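PDB 3EUA: putative fructose-aminoacid-6-phosphate deglycase from Bacillus subtilis, which catalyses the conversion of a range of fructosamine 6-phosphates to glucose 6-phosphate and a free amino acid. Local coordinates for residues L168-V171 against Y172-L176. Numbering follows the deposited sequence.
Sequences LQAV and YEKAL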
loop_
_atom_site.group_PDB
_atom_site.type_symbol
_atom_site.label_atom_id
_atom_site.label_comp_id
_atom_site.label_asym_id
_atom_site.label_seq_id
_atom_site.Cartn_x
_atom_site.Cartn_y
_atom_site.Cartn_z
ATOM N N LEU A 168 12.440 -11.851 -22.589
ATOM C CA LEU A 168 12.753 -11.824 -21.156
ATOM C C LEU A 168 13.214 -13.177 -20.586
ATOM O O LEU A 168 13.930 -13.211 -19.589
ATOM C CB LEU A 168 11.551 -11.309 -20.350
ATOM C CG LEU A 168 11.917 -10.628 -19.039
ATOM C CD1 LEU A 168 12.716 -9.329 -19.364
ATOM C CD2 LEU A 168 10.675 -10.333 -18.241
ATOM N N GLN A 169 12.819 -14.297 -21.189
ATOM C CA GLN A 169 13.273 -15.573 -20.648
ATOM C C GLN A 169 14.794 -15.655 -20.735
ATOM O O GLN A 169 15.416 -16.138 -19.817
ATOM C CB GLN A 169 12.638 -16.783 -21.320
ATOM C CG GLN A 169 12.958 -18.125 -20.623
ATOM C CD GLN A 169 12.460 -18.193 -19.211
ATOM O OE1 GLN A 169 11.405 -17.622 -18.881
ATOM N NE2 GLN A 169 13.185 -18.940 -18.350
ATOM N N ALA A 170 15.394 -15.167 -21.821
ATOM C CA ALA A 170 16.844 -15.198 -21.954
ATOM C C ALA A 170 17.481 -14.313 -20.872
ATOM O O ALA A 170 18.550 -14.641 -20.341
ATOM C CB ALA A 170 17.267 -14.746 -23.345
ATOM N N VAL A 171 16.797 -13.218 -20.524
ATOM C CA VAL A 171 17.265 -12.307 -19.463
ATOM C C VAL A 171 17.280 -13.062 -18.125
ATOM O O VAL A 171 18.253 -12.962 -17.367
ATOM C CB VAL A 171 16.383 -11.014 -19.332
ATOM C CG1 VAL A 171 16.998 -10.040 -18.322
ATOM C CG2 VAL A 171 16.201 -10.294 -20.707
ATOM N N TYR A 172 16.197 -13.796 -17.848
ATOM C CA TYR A 172 16.090 -14.633 -16.650
ATOM C C TYR A 172 17.251 -15.597 -16.554
ATOM O O TYR A 172 17.888 -15.692 -15.532
ATOM C CB TYR A 172 14.818 -15.450 -16.728
ATOM C CG TYR A 172 13.506 -14.784 -16.386
ATOM C CD1 TYR A 172 13.347 -13.406 -16.300
ATOM C CD2 TYR A 172 12.396 -15.572 -16.222
ATOM C CE1 TYR A 172 12.091 -12.843 -15.995
ATOM C CE2 TYR A 172 11.165 -15.043 -15.910
ATOM C CZ TYR A 172 11.003 -13.692 -15.799
ATOM O OH TYR A 172 9.727 -13.260 -15.524
ATOM N N GLU A 173 17.576 -16.271 -17.654
ATOM C CA GLU A 173 18.636 -17.289 -17.646
ATOM C C GLU A 173 19.979 -16.701 -17.334
ATOM O O GLU A 173 20.767 -17.252 -16.570
ATOM C CB GLU A 173 18.762 -18.001 -18.993
ATOM C CG GLU A 173 17.517 -18.713 -19.493
ATOM C CD GLU A 173 17.017 -19.847 -18.616
ATOM O OE1 GLU A 173 17.796 -20.414 -17.819
ATOM O OE2 GLU A 173 15.815 -20.195 -18.757
ATOM N N LYS A 174 20.261 -15.592 -17.985
ATOM C CA LYS A 174 21.547 -14.953 -17.754
ATOM C C LYS A 174 21.626 -14.404 -16.341
ATOM O O LYS A 174 22.649 -14.529 -15.682
ATOM C CB LYS A 174 21.838 -13.802 -18.714
ATOM C CG LYS A 174 22.003 -14.188 -20.127
ATOM C CD LYS A 174 22.494 -13.019 -20.909
ATOM C CE LYS A 174 22.489 -13.277 -22.400
ATOM N NZ LYS A 174 21.085 -13.353 -22.875
ATOM N N ALA A 175 20.537 -13.796 -15.884
ATOM C CA ALA A 175 20.486 -13.237 -14.529
ATOM C C ALA A 175 20.626 -14.317 -13.448
ATOM O O ALA A 175 21.336 -14.128 -12.467
ATOM C CB ALA A 175 19.193 -12.434 -14.339
ATOM N N LEU A 176 19.956 -15.452 -13.628
ATOM C CA LEU A 176 20.048 -16.591 -12.676
ATOM C C LEU A 176 21.478 -17.117 -12.572
ATOM O O LEU A 176 21.950 -17.428 -11.482
ATOM C CB LEU A 176 19.095 -17.726 -13.088
ATOM C CG LEU A 176 17.661 -17.278 -12.889
ATOM C CD1 LEU A 176 16.630 -18.214 -13.589
ATOM C CD2 LEU A 176 17.388 -17.129 -11.385
HETATM O O HOH W 1 20.206 -16.164 -21.875
#
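Tyr-172 lies back along the preceding helical turn between Leu-168, which meets the CE1 side of its ring, and Gln-169, which meets the CD2 side. Leu-168 brings CD2 to within 3.7 Å of Tyr-172 CE1, and Gln-169 OE1 approaches Tyr-172 CD2 obliquely at 3.5 Å, the amide standing steeply to the ring, with 73° between their planes. That oxygen also accepts a hydrogen bond from the backbone N of Ala-133. With CG beside its own backbone N (chi1 -79°), the tyrosine ring is set with CD1 3.3 Å from Leu-168 O, which accepts the helical hydrogen bond from Tyr-172 N at 2.9 Å. Replacing Tyr-172 by an alanine would probably leave a gap beside Leu-168 and the Gln-169 amide without the ring it rests against. The outward side is looser and polar: Gln-169 NE2 donates to Glu-173 OE2 (2.9 Å), nearly in its own amide plane but from above the carboxylate. Farther round, a water donates to Ala-170 O and accepts from Lys-174 NZ, whose chain bends at its last torsion. These i to i+3 and i to i+4 contacts lie midway along helix 158-190, which rests on helix 288-313 through Leu-168 and Tyr-172 against Leu-297, while Ala-175 meets Tyr-281 in a loop.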